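Local coordinates for protein GTP cyclohydrolase 1 type 2 homolog (Staphylococcus aureus subsp. aureus, PDB 3LNL) that is of unknown function but belongs to the NIF3 family, binds a pair of zinc ions and assembles into a toroid-shaped hexamer capped by PII-like domains, at residues C49-I58 with L86-I96. The protein carries 2 engineered substitutions. Residues are numbered along the deposited sequence; the frame is centred on the assembly and turned at random. Where two conformers were deposited one is given.
Sequences CTLEVVNEAI and LIIRKLIQHDI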
# COMPACT_ATOMS: atom_id res chain seq x y z
N CYS B 49 19.31 9.20 -26.50
CA CYS B 49 20.70 8.80 -26.83
C CYS B 49 20.69 7.42 -27.47
O CYS B 49 20.82 6.42 -26.77
CB CYS B 49 21.54 8.76 -25.58
SG CYS B 49 23.29 8.39 -25.98
N THR B 50 20.41 7.37 -28.78
CA THR B 50 20.36 6.11 -29.51
C THR B 50 21.80 5.74 -29.94
O THR B 50 22.76 6.56 -29.80
CB THR B 50 19.52 6.24 -30.76
OG1 THR B 50 20.17 7.15 -31.66
CG2 THR B 50 18.08 6.74 -30.42
N LEU B 51 21.95 4.57 -30.56
CA LEU B 51 23.30 4.16 -31.03
C LEU B 51 23.85 5.14 -32.05
O LEU B 51 25.06 5.46 -32.06
CB LEU B 51 23.30 2.76 -31.61
CG LEU B 51 24.64 2.04 -31.93
CD1 LEU B 51 25.41 1.79 -30.68
CD2 LEU B 51 24.36 0.71 -32.65
N GLU B 52 22.99 5.62 -32.96
CA GLU B 52 23.43 6.58 -33.99
C GLU B 52 23.94 7.86 -33.34
O GLU B 52 24.92 8.44 -33.80
CB GLU B 52 22.33 6.87 -35.03
CG GLU B 52 22.03 5.68 -35.98
CD GLU B 52 20.87 5.90 -36.98
OE1 GLU B 52 20.00 6.80 -36.79
OE2 GLU B 52 20.82 5.14 -37.98
N VAL B 53 23.32 8.29 -32.23
CA VAL B 53 23.78 9.50 -31.55
C VAL B 53 25.20 9.29 -30.96
O VAL B 53 26.06 10.17 -31.06
CB VAL B 53 22.78 9.95 -30.48
CG1 VAL B 53 23.39 11.10 -29.57
CG2 VAL B 53 21.50 10.42 -31.18
N VAL B 54 25.44 8.12 -30.40
CA VAL B 54 26.73 7.79 -29.85
C VAL B 54 27.78 7.79 -30.98
O VAL B 54 28.86 8.36 -30.81
CB VAL B 54 26.72 6.45 -29.07
CG1 VAL B 54 28.10 6.16 -28.48
CG2 VAL B 54 25.64 6.48 -28.00
N ASN B 55 27.43 7.23 -32.15
CA ASN B 55 28.33 7.17 -33.29
C ASN B 55 28.63 8.54 -33.78
O ASN B 55 29.74 8.82 -34.20
CB ASN B 55 27.73 6.33 -34.42
CG ASN B 55 27.72 4.83 -34.11
OD1 ASN B 55 28.53 4.36 -33.34
ND2 ASN B 55 26.87 4.09 -34.79
N GLU B 56 27.61 9.40 -33.76
CA GLU B 56 27.78 10.81 -34.16
C GLU B 56 28.75 11.57 -33.20
O GLU B 56 29.62 12.32 -33.64
CB GLU B 56 26.39 11.49 -34.23
CG GLU B 56 26.36 13.01 -34.54
CD GLU B 56 24.96 13.59 -34.37
OE1 GLU B 56 24.72 14.62 -34.96
OE2 GLU B 56 24.08 13.03 -33.64
N ALA B 57 28.64 11.34 -31.90
CA ALA B 57 29.58 11.95 -30.92
C ALA B 57 31.00 11.50 -31.19
O ALA B 57 31.91 12.32 -31.25
CB ALA B 57 29.19 11.64 -29.49
N ILE B 58 31.18 10.19 -31.39
CA ILE B 58 32.49 9.65 -31.68
C ILE B 58 33.06 10.29 -32.93
O ILE B 58 34.23 10.68 -32.97
CB ILE B 58 32.44 8.13 -31.84
CG1 ILE B 58 32.09 7.47 -30.49
CG2 ILE B 58 33.77 7.56 -32.48
CD1 ILE B 58 31.66 5.97 -30.58
N LEU B 86 23.90 -2.48 -25.73
CA LEU B 86 24.86 -2.16 -26.79
C LEU B 86 25.20 -0.67 -26.77
O LEU B 86 26.35 -0.31 -26.93
CB LEU B 86 24.26 -2.57 -28.14
CG LEU B 86 25.19 -2.69 -29.33
CD1 LEU B 86 26.13 -3.87 -29.14
CD2 LEU B 86 24.37 -2.86 -30.63
N ILE B 87 24.24 0.18 -26.47
CA ILE B 87 24.44 1.61 -26.46
C ILE B 87 25.29 1.99 -25.20
O ILE B 87 26.29 2.74 -25.29
CB ILE B 87 23.10 2.40 -26.40
CG1 ILE B 87 22.23 2.11 -27.65
CG2 ILE B 87 23.34 3.89 -26.32
CD1 ILE B 87 20.83 2.65 -27.53
N ILE B 88 24.95 1.41 -24.06
CA ILE B 88 25.60 1.77 -22.81
C ILE B 88 27.06 1.31 -22.88
O ILE B 88 27.98 2.04 -22.48
CB ILE B 88 24.86 1.12 -21.63
CG1 ILE B 88 23.46 1.73 -21.44
CG2 ILE B 88 25.70 1.23 -20.33
CD1 ILE B 88 22.51 0.82 -20.52
N ARG B 89 27.27 0.08 -23.36
CA ARG B 89 28.63 -0.46 -23.55
C ARG B 89 29.46 0.39 -24.53
O ARG B 89 30.64 0.61 -24.31
CB ARG B 89 28.60 -1.93 -24.03
CG ARG B 89 27.96 -2.91 -23.00
CD ARG B 89 27.60 -4.25 -23.59
NE ARG B 89 28.78 -4.88 -24.18
CZ ARG B 89 29.73 -5.52 -23.51
NH1 ARG B 89 29.64 -5.79 -22.19
NH2 ARG B 89 30.75 -5.99 -24.18
N LYS B 90 28.84 0.86 -25.60
CA LYS B 90 29.57 1.68 -26.54
C LYS B 90 30.02 3.00 -25.91
O LYS B 90 31.14 3.43 -26.15
CB LYS B 90 28.77 1.88 -27.84
CG LYS B 90 29.60 2.59 -28.97
CD LYS B 90 29.31 2.02 -30.34
CE LYS B 90 30.32 2.40 -31.41
NZ LYS B 90 29.66 2.05 -32.71
N LEU B 91 29.16 3.62 -25.10
CA LEU B 91 29.50 4.87 -24.37
C LEU B 91 30.74 4.62 -23.53
O LEU B 91 31.72 5.36 -23.58
CB LEU B 91 28.32 5.34 -23.47
CG LEU B 91 27.12 5.89 -24.24
CD1 LEU B 91 25.78 5.93 -23.42
CD2 LEU B 91 27.49 7.29 -24.81
N ILE B 92 30.68 3.53 -22.77
CA ILE B 92 31.74 3.22 -21.84
C ILE B 92 33.03 2.88 -22.57
O ILE B 92 34.11 3.33 -22.21
CB ILE B 92 31.30 2.10 -20.85
CG1 ILE B 92 30.19 2.65 -19.96
CG2 ILE B 92 32.50 1.64 -20.00
CD1 ILE B 92 29.40 1.56 -19.11
N GLN B 93 32.91 2.10 -23.61
CA GLN B 93 34.08 1.66 -24.27
C GLN B 93 34.80 2.81 -24.99
O GLN B 93 36.02 2.75 -25.14
CB GLN B 93 33.74 0.52 -25.23
CG GLN B 93 33.54 -0.75 -24.42
CD GLN B 93 33.40 -1.97 -25.24
OE1 GLN B 93 32.70 -1.95 -26.25
NE2 GLN B 93 34.00 -3.09 -24.77
N HIS B 94 34.05 3.83 -25.40
CA HIS B 94 34.63 5.02 -26.02
C HIS B 94 34.81 6.20 -25.08
O HIS B 94 35.05 7.31 -25.55
CB HIS B 94 33.76 5.43 -27.21
CG HIS B 94 33.86 4.47 -28.36
ND1 HIS B 94 34.74 4.66 -29.41
CD2 HIS B 94 33.25 3.27 -28.58
CE1 HIS B 94 34.64 3.63 -30.24
NE2 HIS B 94 33.76 2.77 -29.75
N ASP B 95 34.69 5.96 -23.77
CA ASP B 95 34.84 7.04 -22.79
C ASP B 95 33.96 8.25 -23.11
O ASP B 95 34.40 9.40 -23.04
CB ASP B 95 36.31 7.42 -22.67
CG ASP B 95 37.14 6.29 -22.07
OD1 ASP B 95 37.92 5.71 -22.79
OD2 ASP B 95 36.96 5.97 -20.89
N ILE B 96 32.70 7.98 -23.47
CA ILE B 96 31.71 9.00 -23.67
C ILE B 96 30.86 9.09 -22.40
O ILE B 96 30.41 8.07 -21.81
CB ILE B 96 30.78 8.71 -24.86
CG1 ILE B 96 31.57 8.32 -26.13
CG2 ILE B 96 29.86 9.92 -25.11
CD1 ILE B 96 32.31 9.39 -26.79
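Lys90 leans across helix 51-58 as a knob among Leu51, Val54, Asn55 and Ile58. Its CG leaves anti to the backbone N and packs on Val54 CG1, and a bend at chi2 carries the chain on toward the amide of Asn55. There NZ donates to Asn55 OD1 at 2.6 Å, in the carbonyl plane and on a lone pair, with a C=O...N angle of 141°. The aliphatic part of the lysine is flanked by Leu51 CD1 at its CD and by Ile58 CD1 at its CE. One turn after Lys90, His94 turns a ring face to the same Ile58 CD1, which lies over it in a CH-pi contact, 3.5 Å from the ring centroid and 12° off the normal, while Ile58 CG1 meets Ile96 CD1. The two helix segments run nearly parallel, 14° apart with axes 9.8 Å from each other, as befits neighbouring helices on one face of the mixed beta sheet of an alpha/beta NIF3 domain; strands 43-46, 64-67 and 97-100 lie beneath. Nearer that sheet, Val54 CG2 lies 3.8 Å from both Ile87 CG2 and Leu91 CD2, the leucine side chain crossing the valine at about a right angle. Ile87 packs against the backbone at the start of helix 51-58: its CG2 lies 3.6 Å from Cys49 O and its CD1 3.8 Å from Leu51 N. Past His94 a Schellman motif, with Asp95 at positive phi and Ile96 N bonded to Leu91 O, turns the chain so that Ile96 reaches Ile65 below. Gln93 NE2 donates to Ile92 O of a neighbouring subunit.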